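Local atomic coordinates of tyrosyl-tRNA synthetase (Archaeoglobus fulgidus, PDB entry 2CYB), a protein that binds L-tyrosine and, as in other tyrosine--tRNA ligases, probably activates it with ATP before transferring it to the acceptor end of tRNA(Tyr). Residues R139-V144 and M156-M161; R34-Y39 and I67-D72; G264-E269 and A305-M310; H49-Q54 and K256-P261. All coordinates share one frame; numbering follows the deposited sequence.

Contact 2 closes the first loop of the chain, bringing 67-72 back beside 34-39 after one helix and completing a beta-alpha-beta unit of the Rossmann fold. The helix of that unit carries 49-54, which contact 4 ties to helix 250-263 some two hundred residues later; contacts 2 and 4 therefore cross, and they touch where Tyr39 meets Thr52. Nested within the long loop of contact 4, contact 1 joins 139-144, continuing from helix 134-140, to helix 154-168; it shares the bound tyrosine with contact 2. Contact 3 follows in series and sets strand 266-268 against the C-terminal helix 297-319. It abuts contact 4 through Ile259 and Leu260.

Contact 1. Residues R139-V144 and M156-M161; sequences RSMDEV and MIYPLM. With TYR (tyrosine), chain C.
Met141 lays its thioether against the ring of Tyr158, a Met-aromatic contact that joins segment 139-144, which continues from helix 134-140, to helix 154-168, beside the tyrosine pocket of this Rossmann-fold ligase. The packing is tight here. Bends at chi2 (-67°) and chi3 (-70°) curl the methionine so that its methyl CE sits over one face of the ring, 3.9 Å from the centroid and displaced toward the rim, while SD approaches obliquely, 3.5 Å from Tyr158 CD2. Lower on the same side chain, Met141 CG rests on Pro159 CD at 3.7 Å, the two side chains crossing at about a right angle. Pro159, at a kink of its helix, also receives Ser140, whose OG lies 3.3 Å from Pro159 CB and is hydrogen-bonded to Ala137 O. Ile183 of helix 181-190 touches Ser140, Met141 and Pro159, closing this side.

Looser is the touch of Met156, which reaches Met141 CB only with its CE, at 4.4 Å, and packs on Leu134 of the second subunit. Val144 forms the partly exposed margin, bringing CG1 obliquely to 3.6 Å from Tyr158 OH and touching the ligand carboxylate as well. The polar end of the ring is firmly held: the hydroxyl is hydrogen-bonded to Glu40 OE1, and the ligand amino group, near the ring plane at its edge, donates to it with N 2.8 Å from Tyr158 OH.

Contact 2. Residues R34-Y39 and I67-D72; sequences RAYVGY and IVLLAD. With TYR (tyrosine), chain C.
Tyr36 has an unstaggered chi1 of 95°, and Leu69 sets its CG opposite the backbone N (chi1 172°); with these torsions the two side chains lie side by side and point the same way, both ending at the ligand hydroxyl. The Tyr36 hydroxyl is hydrogen-bonded to the ligand phenol, with Tyr36 OH 2.8 Å from the ligand OH, and Leu69 CD2 packs 3.3 Å from the same ligand oxygen. A phenylalanine in place of Tyr36 would probably leave the substrate hydroxyl without this polar mate. Gly38, on the same face, presents no side chain, and its carbonyl O lies 3.3 Å from CD2 of the ligand ring.

The backbones form neighbouring parallel strands of a Rossmann-fold beta-alpha-beta unit, with helix 47-61 as the crossover. Leu69 N donates to Val37 O at 3.0 Å and Tyr39 N to Leu69 O at 2.8 Å, whereas the bond from Val37 N to Ile67 O is weak. On the other face, Val68 CG1 meets the edge of the Tyr39 ring, whose OH is hydrogen-bonded to Thr52 OG1. Arg34, salt-bridged to Glu65, lies with its CG and CD along Ile67 CD1. Ala71 N donates to Tyr39 O, and its CB touches the ligand ring.

Contact 3. Residues G264-E269 and A305-M310; sequences GKIVVE and AKYLNM
Tyr307 reaches from the C-terminal helix 297-319 to the edge of a small two-stranded antiparallel sheet, where strand 266-268 pairs with strand 278-280. The contact lies near the surface, away from the tyrosine site, and this one aromatic side chain carries most of it.

Hydrogen bonding comes first. The phenol oxygen accepts the backbone N-H of Val267 in a nearly straight bond, with Val267 N 2.8 Å from Tyr307 OH and an N-H...O angle of 169°. The strand's amide is thus satisfied by a helix side chain, which probably helps to hold the ring in its direction. Lys265 O fares less well: it is buried near Tyr307 CE2 and has no polar partner.

The apolar contacts clasp the ring between two aliphatic groups. Ile266 CG1 lies over one face in a CH-pi contact, 3.9 Å from the centroid of the Tyr307 ring and nearest to CE1; with CG1 anti to its backbone N (chi1 178°), the ethyl branch runs beneath that rim. Met310, one turn further along the helix, holds its CE above the opposite face, 3.3 Å from the plane of the Tyr307 ring. Phe263 adds an edge-to-face contact, so the tyrosine is gripped on several sides. Close to the plane of the Tyr307 ring, at its edge, Val267 O lies 3.5 Å from CE1.

Charge contributes only loosely. Extended beyond CG, Lys306 meets Glu269 at about a right angle in a long salt bridge, NZ standing 3.9 Å from Glu269 OE2.

Contact 4. Residues H49-Q54 and K256-P261; sequences HMMTVQ and KYHILP
Met51 and Tyr257 mark the nearest approach of two helical segments, their CA atoms 6.6 Å apart, while the axes of 49-54 and 256-261 pass at 9.7 Å and cross at 50°. The second helix is irregular: it widens into a pi-type turn over 256-259 and kinks at Pro261, whose nitrogen has no bond to the preceding turn.

Met51, bent at chi2 and chi3, makes a Met-aromatic contact with Tyr257. SD lies 4.2 Å from the centroid of the Tyr257 ring, 33° off its normal, and CE comes to 3.4 Å from Tyr257 CG. With an alanine in place of Tyr257, the Met51 thioether would probably lose its aromatic partner and a gap would be likely to open beside CE. Gln54 lays its aliphatic CG beside Tyr257 O and 4.1 Å from Pro261 CB. At the other flank, Met50 CB meets the edge of the His258 ring, 3.6 Å from CD2.

His258 NE2 is hydrogen-bonded to Leu47 O of the 'HIGH' region. A carbonyl acceptor implies that NE2 probably carries the imidazole proton, so His258 links helix 250-263 to the start of helix 47-61 by one directional bond beside otherwise van der Waals and sulfur-aromatic contacts.

Contact 1. Residues R139-V144 and M156-M161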
# COMPACT_ATOMS: atom_id res chain seq x y z
N ARG A 139 -6.11 9.69 -7.38
CA ARG A 139 -7.24 10.25 -8.11
C ARG A 139 -8.43 9.30 -8.20
O ARG A 139 -9.58 9.73 -8.18
CB ARG A 139 -6.81 10.71 -9.51
CG ARG A 139 -5.91 11.95 -9.48
CD ARG A 139 -5.64 12.55 -10.86
NE ARG A 139 -4.41 12.04 -11.47
CZ ARG A 139 -4.35 11.00 -12.30
NH1 ARG A 139 -3.18 10.62 -12.80
NH2 ARG A 139 -5.45 10.35 -12.64
N SER A 140 -8.17 8.00 -8.28
CA SER A 140 -9.27 7.04 -8.37
C SER A 140 -10.08 7.02 -7.07
O SER A 140 -11.26 6.67 -7.07
CB SER A 140 -8.72 5.63 -8.65
OG SER A 140 -8.17 5.04 -7.47
N MET A 141 -9.45 7.43 -5.98
CA MET A 141 -10.10 7.41 -4.67
C MET A 141 -10.74 8.72 -4.24
O MET A 141 -11.28 8.81 -3.14
CB MET A 141 -9.08 6.99 -3.61
CG MET A 141 -8.63 5.54 -3.72
SD MET A 141 -9.99 4.46 -3.36
CE MET A 141 -10.16 4.73 -1.65
N ASP A 142 -10.70 9.74 -5.10
CA ASP A 142 -11.28 11.03 -4.74
C ASP A 142 -12.71 10.99 -4.23
O ASP A 142 -13.04 11.65 -3.25
CB ASP A 142 -11.20 12.00 -5.92
CG ASP A 142 -9.85 12.66 -6.04
OD1 ASP A 142 -9.46 13.39 -5.10
OD2 ASP A 142 -9.16 12.46 -7.07
N GLU A 143 -13.56 10.20 -4.88
CA GLU A 143 -14.96 10.10 -4.48
C GLU A 143 -15.25 8.86 -3.63
O GLU A 143 -16.41 8.57 -3.33
CB GLU A 143 -15.83 10.10 -5.73
CG GLU A 143 -15.60 11.31 -6.63
CD GLU A 143 -16.27 11.19 -7.98
OE1 GLU A 143 -15.91 10.27 -8.75
OE2 GLU A 143 -17.14 12.03 -8.29
N VAL A 144 -14.21 8.14 -3.23
CA VAL A 144 -14.39 6.91 -2.45
C VAL A 144 -13.76 6.94 -1.06
O VAL A 144 -14.35 6.44 -0.09
CB VAL A 144 -13.80 5.70 -3.23
CG1 VAL A 144 -13.99 4.41 -2.43
CG2 VAL A 144 -14.46 5.60 -4.59
N MET A 156 -4.60 4.17 -0.47
CA MET A 156 -3.94 4.13 -1.78
C MET A 156 -3.79 2.68 -2.24
O MET A 156 -3.59 2.41 -3.42
CB MET A 156 -2.57 4.82 -1.71
CG MET A 156 -2.64 6.27 -1.24
SD MET A 156 -3.57 7.33 -2.40
CE MET A 156 -5.20 7.38 -1.59
N ILE A 157 -3.86 1.75 -1.29
CA ILE A 157 -3.77 0.32 -1.60
C ILE A 157 -5.17 -0.16 -2.01
O ILE A 157 -5.32 -1.01 -2.89
CB ILE A 157 -3.34 -0.49 -0.35
CG1 ILE A 157 -1.90 -0.13 0.03
CG2 ILE A 157 -3.47 -1.99 -0.61
CD1 ILE A 157 -1.49 -0.69 1.39
N TYR A 158 -6.18 0.42 -1.36
CA TYR A 158 -7.61 0.13 -1.58
C TYR A 158 -8.04 -0.05 -3.06
O TYR A 158 -8.63 -1.08 -3.41
CB TYR A 158 -8.41 1.26 -0.89
CG TYR A 158 -9.92 1.15 -0.90
CD1 TYR A 158 -10.64 1.07 0.31
CD2 TYR A 158 -10.64 1.22 -2.09
CE1 TYR A 158 -12.04 1.07 0.31
CE2 TYR A 158 -12.02 1.22 -2.10
CZ TYR A 158 -12.72 1.14 -0.90
OH TYR A 158 -14.09 1.11 -0.94
N PRO A 159 -7.75 0.93 -3.95
CA PRO A 159 -8.17 0.77 -5.35
C PRO A 159 -7.53 -0.41 -6.07
O PRO A 159 -8.16 -1.06 -6.89
CB PRO A 159 -7.79 2.11 -5.98
CG PRO A 159 -6.58 2.52 -5.18
CD PRO A 159 -7.00 2.18 -3.76
N LEU A 160 -6.27 -0.68 -5.75
CA LEU A 160 -5.57 -1.80 -6.37
C LEU A 160 -6.27 -3.11 -6.02
O LEU A 160 -6.46 -3.98 -6.87
CB LEU A 160 -4.12 -1.85 -5.89
CG LEU A 160 -3.34 -0.53 -5.96
CD1 LEU A 160 -1.90 -0.79 -5.52
CD2 LEU A 160 -3.38 0.04 -7.37
N MET A 161 -6.66 -3.23 -4.76
CA MET A 161 -7.33 -4.43 -4.29
C MET A 161 -8.71 -4.58 -4.89
O MET A 161 -9.14 -5.69 -5.17
CB MET A 161 -7.41 -4.43 -2.77
CG MET A 161 -6.08 -4.77 -2.10
SD MET A 161 -6.23 -4.78 -0.31
CE MET A 161 -7.52 -6.02 -0.06
N TYR C . -15.36 0.86 -3.46
CA TYR C . -16.73 0.38 -3.19
C TYR C . -17.57 1.47 -2.53
O TYR C . -18.75 1.20 -2.24
CB TYR C . -16.67 -0.87 -2.30
CG TYR C . -15.95 -2.00 -2.99
CD1 TYR C . -14.84 -2.61 -2.41
CD2 TYR C . -16.40 -2.47 -4.24
CE1 TYR C . -14.18 -3.67 -3.07
CE2 TYR C . -15.76 -3.50 -4.89
CZ TYR C . -14.65 -4.11 -4.30
OH TYR C . -14.04 -5.15 -4.95
OXT TYR C . -17.04 2.58 -2.32

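Contact 2. Residues R34-Y39 and I67-D72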
# COMPACT_ATOMS: atom_id res chain seq x y z
N ARG A 34 -20.67 -13.67 -15.18
CA ARG A 34 -20.64 -13.42 -13.75
C ARG A 34 -20.49 -11.92 -13.47
O ARG A 34 -19.64 -11.25 -14.06
CB ARG A 34 -19.48 -14.18 -13.11
CG ARG A 34 -19.42 -14.09 -11.59
CD ARG A 34 -18.28 -14.93 -11.04
NE ARG A 34 -18.46 -16.35 -11.31
CZ ARG A 34 -17.63 -17.31 -10.93
NH1 ARG A 34 -16.53 -17.01 -10.25
NH2 ARG A 34 -17.90 -18.58 -11.22
N ALA A 35 -21.33 -11.42 -12.57
CA ALA A 35 -21.30 -10.01 -12.18
C ALA A 35 -21.23 -9.93 -10.66
O ALA A 35 -21.61 -10.86 -9.96
CB ALA A 35 -22.54 -9.30 -12.69
N TYR A 36 -20.73 -8.80 -10.16
CA TYR A 36 -20.65 -8.61 -8.72
C TYR A 36 -20.71 -7.14 -8.38
O TYR A 36 -20.62 -6.28 -9.24
CB TYR A 36 -19.33 -9.18 -8.14
CG TYR A 36 -18.19 -8.16 -7.98
CD1 TYR A 36 -17.53 -8.01 -6.75
CD2 TYR A 36 -17.74 -7.39 -9.06
CE1 TYR A 36 -16.47 -7.11 -6.60
CE2 TYR A 36 -16.68 -6.49 -8.92
CZ TYR A 36 -16.05 -6.36 -7.69
OH TYR A 36 -14.99 -5.49 -7.56
N VAL A 37 -20.86 -6.89 -7.09
CA VAL A 37 -20.83 -5.55 -6.53
C VAL A 37 -20.13 -5.80 -5.21
O VAL A 37 -20.34 -6.83 -4.56
CB VAL A 37 -22.21 -4.93 -6.24
CG1 VAL A 37 -22.01 -3.54 -5.59
CG2 VAL A 37 -23.02 -4.77 -7.52
N GLY A 38 -19.28 -4.87 -4.82
CA GLY A 38 -18.59 -5.01 -3.55
C GLY A 38 -19.11 -3.95 -2.62
O GLY A 38 -19.44 -2.85 -3.06
N TYR A 39 -19.20 -4.27 -1.34
CA TYR A 39 -19.68 -3.32 -0.34
C TYR A 39 -18.82 -3.30 0.91
O TYR A 39 -18.50 -4.36 1.46
CB TYR A 39 -21.10 -3.66 0.11
CG TYR A 39 -22.16 -3.71 -0.97
CD1 TYR A 39 -22.50 -4.92 -1.59
CD2 TYR A 39 -22.85 -2.56 -1.34
CE1 TYR A 39 -23.51 -4.98 -2.54
CE2 TYR A 39 -23.87 -2.61 -2.31
CZ TYR A 39 -24.19 -3.83 -2.90
OH TYR A 39 -25.19 -3.90 -3.84
N ILE A 67 -22.31 -12.45 -7.58
CA ILE A 67 -21.44 -12.51 -6.41
C ILE A 67 -21.58 -11.19 -5.65
O ILE A 67 -21.57 -10.12 -6.25
CB ILE A 67 -19.95 -12.66 -6.80
CG1 ILE A 67 -19.73 -14.01 -7.49
CG2 ILE A 67 -19.08 -12.56 -5.55
CD1 ILE A 67 -18.29 -14.26 -7.86
N VAL A 68 -21.74 -11.29 -4.34
CA VAL A 68 -21.82 -10.10 -3.50
C VAL A 68 -20.59 -10.14 -2.62
O VAL A 68 -20.43 -11.05 -1.81
CB VAL A 68 -23.07 -10.09 -2.60
CG1 VAL A 68 -23.01 -8.89 -1.65
CG2 VAL A 68 -24.32 -10.02 -3.45
N LEU A 69 -19.72 -9.15 -2.78
CA LEU A 69 -18.51 -9.10 -1.98
C LEU A 69 -18.68 -8.21 -0.76
O LEU A 69 -18.93 -7.00 -0.88
CB LEU A 69 -17.33 -8.58 -2.81
CG LEU A 69 -16.04 -8.30 -2.02
CD1 LEU A 69 -15.48 -9.60 -1.45
CD2 LEU A 69 -15.02 -7.64 -2.94
N LEU A 70 -18.58 -8.82 0.41
CA LEU A 70 -18.65 -8.09 1.66
C LEU A 70 -17.17 -7.77 1.85
O LEU A 70 -16.40 -8.59 2.34
CB LEU A 70 -19.18 -9.00 2.78
CG LEU A 70 -20.62 -9.48 2.54
CD1 LEU A 70 -20.94 -10.68 3.42
CD2 LEU A 70 -21.59 -8.35 2.83
N ALA A 71 -16.77 -6.58 1.42
CA ALA A 71 -15.38 -6.16 1.46
C ALA A 71 -14.91 -5.68 2.83
O ALA A 71 -14.70 -4.49 3.03
CB ALA A 71 -15.15 -5.05 0.41
N ASP A 72 -14.71 -6.62 3.76
CA ASP A 72 -14.30 -6.25 5.10
C ASP A 72 -12.92 -5.61 5.20
O ASP A 72 -12.72 -4.69 5.98
CB ASP A 72 -14.37 -7.47 6.05
CG ASP A 72 -13.63 -8.69 5.52
OD1 ASP A 72 -13.44 -9.63 6.31
OD2 ASP A 72 -13.27 -8.72 4.32
N TYR C . -15.36 0.86 -3.46
CA TYR C . -16.73 0.38 -3.19
C TYR C . -17.57 1.47 -2.53
O TYR C . -18.75 1.20 -2.24
CB TYR C . -16.67 -0.87 -2.30
CG TYR C . -15.95 -2.00 -2.99
CD1 TYR C . -14.84 -2.61 -2.41
CD2 TYR C . -16.40 -2.47 -4.24
CE1 TYR C . -14.18 -3.67 -3.07
CE2 TYR C . -15.76 -3.50 -4.89
CZ TYR C . -14.65 -4.11 -4.30
OH TYR C . -14.04 -5.15 -4.95
OXT TYR C . -17.04 2.58 -2.32

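Contact 3. Residues G264-E269 and A305-M310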
# COMPACT_ATOMS: atom_id res chain seq x y z
N GLY A 264 -43.57 -2.93 -10.71
CA GLY A 264 -44.11 -2.97 -12.06
C GLY A 264 -44.95 -1.76 -12.39
O GLY A 264 -44.98 -1.29 -13.53
N LYS A 265 -45.65 -1.24 -11.39
CA LYS A 265 -46.49 -0.08 -11.56
C LYS A 265 -46.70 0.54 -10.19
O LYS A 265 -46.47 -0.11 -9.17
CB LYS A 265 -47.85 -0.48 -12.15
CG LYS A 265 -48.65 -1.44 -11.28
CD LYS A 265 -47.93 -2.77 -11.10
CE LYS A 265 -48.71 -3.73 -10.22
NZ LYS A 265 -50.02 -4.13 -10.82
N ILE A 266 -47.13 1.79 -10.16
CA ILE A 266 -47.38 2.44 -8.88
C ILE A 266 -48.72 3.16 -8.92
O ILE A 266 -48.99 3.97 -9.81
CB ILE A 266 -46.26 3.43 -8.53
CG1 ILE A 266 -46.57 4.13 -7.20
CG2 ILE A 266 -46.07 4.44 -9.65
CD1 ILE A 266 -45.47 5.04 -6.70
N VAL A 267 -49.58 2.82 -7.96
CA VAL A 267 -50.89 3.43 -7.87
C VAL A 267 -50.77 4.65 -6.96
O VAL A 267 -50.30 4.55 -5.82
CB VAL A 267 -51.92 2.45 -7.27
CG1 VAL A 267 -53.26 3.14 -7.09
CG2 VAL A 267 -52.06 1.24 -8.17
N VAL A 268 -51.19 5.80 -7.46
CA VAL A 268 -51.15 7.03 -6.69
C VAL A 268 -52.58 7.39 -6.32
O VAL A 268 -53.32 7.94 -7.14
CB VAL A 268 -50.52 8.17 -7.51
CG1 VAL A 268 -50.51 9.45 -6.70
CG2 VAL A 268 -49.12 7.78 -7.93
N GLU A 269 -52.98 7.05 -5.10
CA GLU A 269 -54.33 7.36 -4.66
C GLU A 269 -54.43 8.87 -4.47
O GLU A 269 -53.50 9.50 -3.94
CB GLU A 269 -54.65 6.64 -3.34
CG GLU A 269 -54.33 5.16 -3.36
CD GLU A 269 -54.93 4.40 -2.19
OE1 GLU A 269 -55.00 4.96 -1.08
OE2 GLU A 269 -55.33 3.23 -2.39
N ALA A 305 -44.05 6.91 -0.25
CA ALA A 305 -43.86 6.49 1.13
C ALA A 305 -44.56 5.15 1.38
O ALA A 305 -44.02 4.28 2.06
CB ALA A 305 -44.40 7.56 2.09
N LYS A 306 -45.76 4.99 0.82
CA LYS A 306 -46.50 3.75 1.01
C LYS A 306 -45.81 2.55 0.37
O LYS A 306 -45.70 1.49 0.98
CB LYS A 306 -47.92 3.89 0.44
CG LYS A 306 -48.72 2.60 0.51
CD LYS A 306 -50.11 2.76 -0.09
CE LYS A 306 -50.86 1.44 -0.07
NZ LYS A 306 -52.21 1.55 -0.71
N TYR A 307 -45.35 2.71 -0.87
CA TYR A 307 -44.68 1.60 -1.54
C TYR A 307 -43.33 1.29 -0.90
O TYR A 307 -42.97 0.12 -0.73
CB TYR A 307 -44.50 1.91 -3.02
CG TYR A 307 -45.73 1.61 -3.84
CD1 TYR A 307 -46.79 2.52 -3.91
CD2 TYR A 307 -45.85 0.41 -4.53
CE1 TYR A 307 -47.94 2.23 -4.64
CE2 TYR A 307 -47.00 0.11 -5.27
CZ TYR A 307 -48.03 1.03 -5.32
OH TYR A 307 -49.16 0.75 -6.06
N LEU A 308 -42.60 2.33 -0.54
CA LEU A 308 -41.30 2.13 0.09
C LEU A 308 -41.51 1.39 1.41
O LEU A 308 -40.75 0.48 1.75
CB LEU A 308 -40.60 3.47 0.34
CG LEU A 308 -39.14 3.39 0.81
CD1 LEU A 308 -38.32 2.52 -0.15
CD2 LEU A 308 -38.56 4.80 0.86
N ASN A 309 -42.55 1.77 2.15
CA ASN A 309 -42.82 1.10 3.42
C ASN A 309 -43.20 -0.36 3.21
O ASN A 309 -42.90 -1.20 4.05
CB ASN A 309 -43.92 1.83 4.20
CG ASN A 309 -43.36 2.94 5.06
OD1 ASN A 309 -42.27 2.82 5.61
ND2 ASN A 309 -44.12 4.03 5.20
N MET A 310 -43.86 -0.66 2.10
CA MET A 310 -44.24 -2.04 1.82
C MET A 310 -42.96 -2.82 1.55
O MET A 310 -42.79 -3.96 2.00
CB MET A 310 -45.15 -2.12 0.59
CG MET A 310 -46.54 -1.55 0.82
SD MET A 310 -47.68 -1.93 -0.53
CE MET A 310 -47.25 -0.66 -1.68

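Contact 4. Residues H49-Q54 and K256-P261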
# COMPACT_ATOMS: atom_id res chain seq x y z
N HIS A 49 -27.58 1.56 -1.32
CA HIS A 49 -27.22 0.16 -1.47
C HIS A 49 -28.25 -0.54 -2.34
O HIS A 49 -27.90 -1.34 -3.20
CB HIS A 49 -27.20 -0.54 -0.11
CG HIS A 49 -26.15 -0.04 0.82
ND1 HIS A 49 -24.86 -0.53 0.83
CD2 HIS A 49 -26.18 0.93 1.77
CE1 HIS A 49 -24.15 0.12 1.73
NE2 HIS A 49 -24.93 1.01 2.32
N MET A 50 -29.52 -0.23 -2.09
CA MET A 50 -30.62 -0.83 -2.84
C MET A 50 -30.53 -0.50 -4.33
O MET A 50 -31.10 -1.21 -5.15
CB MET A 50 -31.95 -0.37 -2.25
CG MET A 50 -32.17 -0.87 -0.82
SD MET A 50 -33.70 -0.31 -0.03
CE MET A 50 -33.07 0.86 1.15
N MET A 51 -29.81 0.56 -4.66
CA MET A 51 -29.62 0.96 -6.05
C MET A 51 -28.86 -0.14 -6.80
O MET A 51 -29.29 -0.62 -7.86
CB MET A 51 -28.81 2.26 -6.10
CG MET A 51 -28.42 2.72 -7.49
SD MET A 51 -29.84 3.27 -8.44
CE MET A 51 -30.58 4.31 -7.29
N THR A 52 -27.72 -0.55 -6.24
CA THR A 52 -26.89 -1.58 -6.85
C THR A 52 -27.45 -2.97 -6.59
O THR A 52 -27.23 -3.89 -7.38
CB THR A 52 -25.42 -1.49 -6.36
OG1 THR A 52 -25.38 -1.46 -4.92
CG2 THR A 52 -24.75 -0.24 -6.92
N VAL A 53 -28.18 -3.13 -5.49
CA VAL A 53 -28.77 -4.43 -5.19
C VAL A 53 -29.82 -4.74 -6.26
O VAL A 53 -29.88 -5.86 -6.78
CB VAL A 53 -29.43 -4.44 -3.80
CG1 VAL A 53 -30.38 -5.63 -3.68
CG2 VAL A 53 -28.35 -4.52 -2.73
N GLN A 54 -30.63 -3.74 -6.60
CA GLN A 54 -31.67 -3.92 -7.61
C GLN A 54 -31.04 -4.28 -8.95
O GLN A 54 -31.58 -5.11 -9.68
CB GLN A 54 -32.51 -2.64 -7.75
CG GLN A 54 -33.57 -2.70 -8.86
CD GLN A 54 -34.64 -3.76 -8.63
OE1 GLN A 54 -34.92 -4.57 -9.51
NE2 GLN A 54 -35.24 -3.74 -7.45
N LYS A 256 -38.46 5.81 -9.69
CA LYS A 256 -37.72 5.29 -10.82
C LYS A 256 -36.80 4.10 -10.53
O LYS A 256 -36.85 3.09 -11.24
CB LYS A 256 -36.88 6.41 -11.46
CG LYS A 256 -36.14 5.99 -12.73
CD LYS A 256 -35.27 7.13 -13.26
CE LYS A 256 -34.51 6.73 -14.52
NZ LYS A 256 -35.44 6.38 -15.63
N TYR A 257 -35.99 4.21 -9.48
CA TYR A 257 -35.03 3.16 -9.16
C TYR A 257 -35.46 2.03 -8.24
O TYR A 257 -34.94 0.91 -8.35
CB TYR A 257 -33.76 3.81 -8.59
CG TYR A 257 -33.12 4.77 -9.56
CD1 TYR A 257 -32.53 4.30 -10.74
CD2 TYR A 257 -33.14 6.15 -9.34
CE1 TYR A 257 -32.00 5.18 -11.68
CE2 TYR A 257 -32.62 7.03 -10.27
CZ TYR A 257 -32.05 6.54 -11.44
OH TYR A 257 -31.56 7.41 -12.38
N HIS A 258 -36.41 2.28 -7.35
CA HIS A 258 -36.83 1.22 -6.43
C HIS A 258 -38.24 0.67 -6.60
O HIS A 258 -38.44 -0.54 -6.65
CB HIS A 258 -36.66 1.70 -4.98
CG HIS A 258 -35.29 2.23 -4.68
ND1 HIS A 258 -34.95 3.55 -4.85
CD2 HIS A 258 -34.17 1.60 -4.26
CE1 HIS A 258 -33.67 3.72 -4.55
NE2 HIS A 258 -33.17 2.55 -4.19
N ILE A 259 -39.22 1.56 -6.69
CA ILE A 259 -40.60 1.12 -6.78
C ILE A 259 -41.02 0.49 -8.11
O ILE A 259 -41.48 -0.66 -8.12
CB ILE A 259 -41.55 2.28 -6.44
CG1 ILE A 259 -41.15 2.86 -5.07
CG2 ILE A 259 -42.99 1.78 -6.38
CD1 ILE A 259 -41.80 4.20 -4.74
N LEU A 260 -40.88 1.21 -9.21
CA LEU A 260 -41.27 0.65 -10.50
C LEU A 260 -40.54 -0.65 -10.86
O LEU A 260 -41.17 -1.60 -11.32
CB LEU A 260 -41.10 1.70 -11.60
CG LEU A 260 -42.21 2.76 -11.56
CD1 LEU A 260 -41.83 3.95 -12.41
CD2 LEU A 260 -43.53 2.14 -12.03
N PRO A 261 -39.22 -0.71 -10.64
CA PRO A 261 -38.50 -1.95 -10.97
C PRO A 261 -38.97 -3.13 -10.13
O PRO A 261 -38.98 -4.27 -10.60
CB PRO A 261 -37.05 -1.59 -10.68
CG PRO A 261 -36.99 -0.14 -11.08
CD PRO A 261 -38.27 0.41 -10.44